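Local coordinates for protein SalCYP truncation (Salinispora tropica, PDB 7ABB) that belongs to the cytochrome P450 family of heme proteins and holds a heme c in a pocket of its mainly helical fold, at residues 132-135 / 136-140; 219-222 / 223-226. All coordinates share one frame; numbering follows the deposited sequence.

Contact 1 of 2, residues 132-135 / 136-140; sequences DEFA and RPYVL
Asp-132 and Arg-136 run out alongside each other, one turn apart on helix 130-147, and form a salt bridge. NH1 of Arg-136 donates to OD1 of Asp-132 over 2.9 Å in a nearly straight bond (170°). OD1 is met on its anti side and lies close to the guanidinium plane, while NH1 of Arg-136 comes in tilted from the carboxylate plane. The arginine chain runs out extended and then bends at chi3 (-61°), which turns the guanidinium back toward the aspartate. A water accepts from NH1 of Arg-136 at 3.0 Å and donates to O of Asp-132 at 2.8 Å.

Phe-134 and Tyr-138 also point the same way. Their planes are 27° apart, but the rings are offset with little overlap. CE1 of Phe-134 reaches CB of Tyr-138 at 4.0 Å. The tyrosine hydroxyl is hydrogen-bonded to O of Gln-351.

Pro-137 has no N-H to give, and the helix kinks here with a wider turn before it. Its CD sits 3.3 Å from O of Phe-134, which accepts from N of Tyr-138. Beside this gap the salt bridge and the water join Asp-132 to Arg-136. The water gives O of Asp-132 a partner, and the carboxylate probably stabilises the charge of the buried arginine.

Contact 2 of 2, residues 219-222 / 223-226; sequences PVSD and ADRE
Val-220 lies over one face of the Arg-225 guanidinium, with CG1 3.9 Å above its centre. The same methyl meets CG of Arg-225 at 3.8 Å. The arginine is extended from CG to NE, and this carries its head back past the start of helix 222-235. There NH1 of Arg-225 has two acceptors within the contact, and both bonds are weak. One is O of Val-220 at 3.0 Å. The other is OD1 of Asp-222 at 2.7 Å, part of a salt bridge, with its N-H...O angle only 124° and the carboxylate and guanidinium planes almost perpendicular (85°).

Ser-221 is the N-cap. Its OG stands between the backbone N and the carbonyl carbon (chi1 65°), where it accepts from N of Asp-224 at 3.1 Å. O of Ser-221 then takes N of Arg-225 at 3.0 Å, and O of Asp-222 takes N of Glu-226 at 2.8 Å. The side chain of Glu-226 runs out past this last carbonyl, with CG 3.1 Å from O of Asp-222.

The capped turn also has partners outside it. Asp-222 pairs with Arg-198 of helix 182-199, Asp-224 with Arg-77, and NH2 of Arg-225 with O of Thr-210. Just after strand 218-219, Val-220 and Asp-224 touch Trp-91 of helix 86-95, while Asp-222 and Glu-226 touch helix 182-199.

Overall arrangement
Following the chain from the N terminus, contact 1 comes first, within helix 130-147, which starts just after strand 127-129. Contact 2 follows much later, where strand 218-219 gives way to helix 222-235. Each is local and closes only a helical turn, so the two stand in series and neither nest nor cross. The centres of contact 1 and contact 2 are about 29 Å apart. The nearest atoms of contact 1 and contact 2 are about 14 Å apart. Contact 1 is buried among helices 108-120, 154-165, 238-253 and 345-362, with the side chain of Val-139 about 6 Å from the heme c. Contact 2 lies farther from the chain centre and brings the start of helix 222-235 against helices 86-95 and 182-199.

Contact 1 of 2, residues 132-135 / 136-140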
ATOM      1  N   ASP A 132     -12.854   9.486  -3.159  1.00 18.16           N
ATOM      2  CA  ASP A 132     -12.631  10.689  -3.959  1.00 19.46           C
ATOM      3  C   ASP A 132     -12.645  11.945  -3.098  1.00 20.82           C
ATOM      4  O   ASP A 132     -11.799  12.833  -3.269  1.00 22.46           O
ATOM      5  CB  ASP A 132     -13.694  10.817  -5.049  1.00 24.97           C
ATOM      6  CG  ASP A 132     -13.556   9.784  -6.147  1.00 37.58           C
ATOM      7  OD1 ASP A 132     -12.518   9.085  -6.197  1.00 31.47           O
ATOM      8  OD2 ASP A 132     -14.495   9.681  -6.964  1.00 37.79           O
ATOM      9  N   GLU A 133     -13.622  12.063  -2.196  1.00 20.50           N
ATOM     10  CA  GLU A 133     -13.813  13.297  -1.439  1.00 19.64           C
ATOM     11  C   GLU A 133     -13.048  13.309  -0.126  1.00 22.98           C
ATOM     12  O   GLU A 133     -12.646  14.386   0.328  1.00 23.80           O
ATOM     13  CB  GLU A 133     -15.305  13.519  -1.156  1.00 19.66           C
ATOM     14  CG  GLU A 133     -16.131  13.606  -2.390  1.00 27.73           C
ATOM     15  CD  GLU A 133     -17.542  14.027  -2.064  1.00 33.33           C
ATOM     16  OE1 GLU A 133     -18.443  13.157  -2.054  1.00 24.89           O
ATOM     17  OE2 GLU A 133     -17.735  15.238  -1.767  1.00 32.39           O
ATOM     18  N   PHE A 134     -12.803  12.145   0.476  1.00 17.50           N
ATOM     19  CA  PHE A 134     -12.199  12.062   1.806  1.00 16.90           C
ATOM     20  C   PHE A 134     -10.845  11.367   1.761  1.00 17.40           C
ATOM     21  O   PHE A 134      -9.825  12.021   1.992  1.00 17.66           O
ATOM     22  CB  PHE A 134     -13.134  11.363   2.801  1.00 18.44           C
ATOM     23  CG  PHE A 134     -12.460  11.027   4.095  1.00 17.24           C
ATOM     24  CD1 PHE A 134     -11.806  12.006   4.800  1.00 18.17           C
ATOM     25  CD2 PHE A 134     -12.413   9.737   4.579  1.00 18.86           C
ATOM     26  CE1 PHE A 134     -11.130  11.723   5.963  1.00 21.06           C
ATOM     27  CE2 PHE A 134     -11.738   9.439   5.750  1.00 20.24           C
ATOM     28  CZ  PHE A 134     -11.091  10.423   6.442  1.00 21.31           C
ATOM     29  N   ALA A 135     -10.794  10.072   1.484  1.00 16.53           N
ATOM     30  CA  ALA A 135      -9.593   9.313   1.812  1.00 14.85           C
ATOM     31  C   ALA A 135      -8.402   9.747   0.968  1.00 16.78           C
ATOM     32  O   ALA A 135      -7.291   9.855   1.494  1.00 17.44           O
ATOM     33  CB  ALA A 135      -9.834   7.812   1.664  1.00 17.09           C
ATOM     34  N   ARG A 136      -8.595   9.986  -0.337  1.00 16.53           N
ATOM     35  CA  ARG A 136      -7.429  10.320  -1.160  1.00 17.58           C
ATOM     36  C   ARG A 136      -6.805  11.653  -0.767  1.00 17.34           C
ATOM     37  O   ARG A 136      -5.579  11.699  -0.569  1.00 17.23           O
ATOM     38  CB  ARG A 136      -7.794  10.275  -2.643  1.00 19.89           C
ATOM     39  CG  ARG A 136      -6.578  10.315  -3.562  1.00 21.32           C
ATOM     40  CD  ARG A 136      -6.964  10.094  -5.004  1.00 23.44           C
ATOM     41  NE  ARG A 136      -7.576   8.772  -5.165  1.00 26.78           N
ATOM     42  CZ  ARG A 136      -8.840   8.543  -5.502  1.00 29.31           C
ATOM     43  NH1 ARG A 136      -9.690   9.536  -5.754  1.00 25.99           N
ATOM     44  NH2 ARG A 136      -9.254   7.288  -5.590  1.00 32.51           N
ATOM     45  N   PRO A 137      -7.542  12.762  -0.653  1.00 17.22           N
ATOM     46  CA  PRO A 137      -6.890  13.994  -0.197  1.00 17.37           C
ATOM     47  C   PRO A 137      -6.341  13.878   1.218  1.00 18.34           C
ATOM     48  O   PRO A 137      -5.289  14.463   1.518  1.00 17.62           O
ATOM     49  CB  PRO A 137      -7.995  15.053  -0.326  1.00 19.07           C
ATOM     50  CG  PRO A 137      -9.212  14.354  -0.494  1.00 19.56           C
ATOM     51  CD  PRO A 137      -8.940  12.993  -1.031  1.00 18.84           C
ATOM     52  N   TYR A 138      -7.007  13.119   2.083  1.00 15.94           N
ATOM     53  CA  TYR A 138      -6.507  12.866   3.435  1.00 14.90           C
ATOM     54  C   TYR A 138      -5.139  12.201   3.397  1.00 15.13           C
ATOM     55  O   TYR A 138      -4.172  12.694   3.991  1.00 15.85           O
ATOM     56  CB  TYR A 138      -7.511  11.972   4.165  1.00 14.93           C
ATOM     57  CG  TYR A 138      -7.055  11.322   5.433  1.00 15.92           C
ATOM     58  CD1 TYR A 138      -6.877  12.052   6.599  1.00 16.49           C
ATOM     59  CD2 TYR A 138      -6.800   9.958   5.477  1.00 14.72           C
ATOM     60  CE1 TYR A 138      -6.478  11.437   7.768  1.00 13.94           C
ATOM     61  CE2 TYR A 138      -6.420   9.349   6.631  1.00 14.36           C
ATOM     62  CZ  TYR A 138      -6.287  10.060   7.773  1.00 15.54           C
ATOM     63  OH  TYR A 138      -5.906   9.418   8.913  1.00 16.08           O
ATOM     64  N   VAL A 139      -5.046  11.079   2.697  1.00 15.57           N
ATOM     65  CA  VAL A 139      -3.805  10.324   2.638  1.00 15.90           C
ATOM     66  C   VAL A 139      -2.709  11.138   1.965  1.00 17.05           C
ATOM     67  O   VAL A 139      -1.550  11.120   2.404  1.00 17.32           O
ATOM     68  CB  VAL A 139      -4.042   8.979   1.927  1.00 16.20           C
ATOM     69  CG1 VAL A 139      -2.719   8.268   1.643  1.00 15.83           C
ATOM     70  CG2 VAL A 139      -4.926   8.092   2.790  1.00 16.65           C
ATOM     71  N   LEU A 140      -3.031  11.825   0.868  1.00 16.30           N
ATOM     72  CA  LEU A 140      -2.009  12.616   0.190  1.00 16.58           C
ATOM     73  C   LEU A 140      -1.518  13.756   1.071  1.00 18.28           C
ATOM     74  O   LEU A 140      -0.318  14.038   1.102  1.00 17.55           O
ATOM     75  CB  LEU A 140      -2.548  13.137  -1.133  1.00 20.01           C
ATOM     76  CG  LEU A 140      -1.600  14.027  -1.938  1.00 22.31           C
ATOM     77  CD1 LEU A 140      -0.278  13.338  -2.241  1.00 22.99           C
ATOM     78  CD2 LEU A 140      -2.311  14.469  -3.216  1.00 26.41           C
TER
HETATM   79  O   HOH W   1      -9.693  12.461  -5.077  1.00 27.01           O

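Contact 2 of 2, residues 219-222 / 223-226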
ATOM      1  N   PRO A 219      28.583  10.699  -3.296  1.00 40.54           N
ATOM      2  CA  PRO A 219      27.437  11.578  -3.035  1.00 40.95           C
ATOM      3  C   PRO A 219      26.206  11.140  -3.818  1.00 39.86           C
ATOM      4  O   PRO A 219      26.294  10.740  -4.981  1.00 43.54           O
ATOM      5  CB  PRO A 219      27.938  12.953  -3.489  1.00 43.04           C
ATOM      6  CG  PRO A 219      29.415  12.879  -3.318  1.00 45.77           C
ATOM      7  CD  PRO A 219      29.794  11.461  -3.661  1.00 41.44           C
ATOM      8  N   VAL A 220      25.045  11.212  -3.163  1.00 36.07           N
ATOM      9  CA  VAL A 220      23.792  10.930  -3.847  1.00 40.17           C
ATOM     10  C   VAL A 220      23.625  11.894  -5.013  1.00 40.21           C
ATOM     11  O   VAL A 220      23.892  13.096  -4.897  1.00 42.31           O
ATOM     12  CB  VAL A 220      22.621  11.020  -2.854  1.00 37.04           C
ATOM     13  CG1 VAL A 220      21.278  11.057  -3.577  1.00 32.64           C
ATOM     14  CG2 VAL A 220      22.676   9.831  -1.889  1.00 35.56           C
ATOM     15  N   SER A 221      23.179  11.365  -6.149  1.00 38.20           N
ATOM     16  CA  SER A 221      22.917  12.165  -7.337  1.00 38.16           C
ATOM     17  C   SER A 221      21.517  12.764  -7.282  1.00 41.09           C
ATOM     18  O   SER A 221      20.609  12.211  -6.657  1.00 38.15           O
ATOM     19  CB  SER A 221      23.044  11.306  -8.594  1.00 39.30           C
ATOM     20  OG  SER A 221      22.033  10.306  -8.622  1.00 41.86           O
ATOM     21  N   ASP A 222      21.334  13.895  -7.971  1.00 44.01           N
ATOM     22  CA  ASP A 222      19.988  14.453  -8.073  1.00 39.04           C
ATOM     23  C   ASP A 222      19.049  13.486  -8.798  1.00 39.65           C
ATOM     24  O   ASP A 222      17.841  13.496  -8.550  1.00 38.43           O
ATOM     25  CB  ASP A 222      20.011  15.819  -8.776  1.00 41.47           C
ATOM     26  CG  ASP A 222      20.348  16.991  -7.820  1.00 47.49           C
ATOM     27  OD1 ASP A 222      20.536  16.761  -6.606  1.00 46.11           O
ATOM     28  OD2 ASP A 222      20.428  18.156  -8.290  1.00 50.29           O
ATOM     29  N   ALA A 223      19.580  12.630  -9.681  1.00 46.48           N
ATOM     30  CA  ALA A 223      18.728  11.663 -10.372  1.00 53.26           C
ATOM     31  C   ALA A 223      18.158  10.634  -9.400  1.00 39.17           C
ATOM     32  O   ALA A 223      16.984  10.237  -9.511  1.00 36.28           O
ATOM     33  CB  ALA A 223      19.515  10.967 -11.480  1.00 52.86           C
ATOM     34  N   ASP A 224      18.982  10.172  -8.454  1.00 36.66           N
ATOM     35  CA  ASP A 224      18.477   9.254  -7.436  1.00 40.15           C
ATOM     36  C   ASP A 224      17.549   9.977  -6.465  1.00 38.76           C
ATOM     37  O   ASP A 224      16.550   9.404  -6.018  1.00 32.26           O
ATOM     38  CB  ASP A 224      19.634   8.588  -6.689  1.00 40.01           C
ATOM     39  CG  ASP A 224      20.266   7.421  -7.470  1.00 49.03           C
ATOM     40  OD1 ASP A 224      19.705   6.983  -8.498  1.00 42.62           O
ATOM     41  OD2 ASP A 224      21.336   6.934  -7.044  1.00 44.66           O
ATOM     42  N   ARG A 225      17.852  11.240  -6.134  1.00 33.53           N
ATOM     43  CA  ARG A 225      16.935  12.046  -5.330  1.00 34.73           C
ATOM     44  C   ARG A 225      15.566  12.111  -5.977  1.00 27.04           C
ATOM     45  O   ARG A 225      14.542  11.917  -5.322  1.00 26.75           O
ATOM     46  CB  ARG A 225      17.460  13.472  -5.147  1.00 44.70           C
ATOM     47  CG  ARG A 225      18.469  13.612  -4.053  1.00 43.30           C
ATOM     48  CD  ARG A 225      18.908  15.052  -3.807  1.00 36.83           C
ATOM     49  NE  ARG A 225      20.128  14.994  -3.014  1.00 35.06           N
ATOM     50  CZ  ARG A 225      21.352  14.939  -3.507  1.00 35.17           C
ATOM     51  NH1 ARG A 225      21.569  15.041  -4.813  1.00 47.24           N
ATOM     52  NH2 ARG A 225      22.380  14.841  -2.683  1.00 46.47           N
ATOM     53  N   GLU A 226      15.537  12.415  -7.272  1.00 33.24           N
ATOM     54  CA  GLU A 226      14.270  12.499  -7.982  1.00 29.22           C
ATOM     55  C   GLU A 226      13.599  11.139  -8.048  1.00 29.76           C
ATOM     56  O   GLU A 226      12.377  11.030  -7.913  1.00 27.78           O
ATOM     57  CB  GLU A 226      14.513  13.059  -9.383  1.00 32.01           C
ATOM     58  CG  GLU A 226      15.009  14.479  -9.365  1.00 36.01           C
ATOM     59  CD  GLU A 226      15.486  14.942 -10.721  1.00 46.33           C
ATOM     60  OE1 GLU A 226      15.016  14.380 -11.730  1.00 52.46           O
ATOM     61  OE2 GLU A 226      16.325  15.869 -10.781  1.00 44.60           O
TER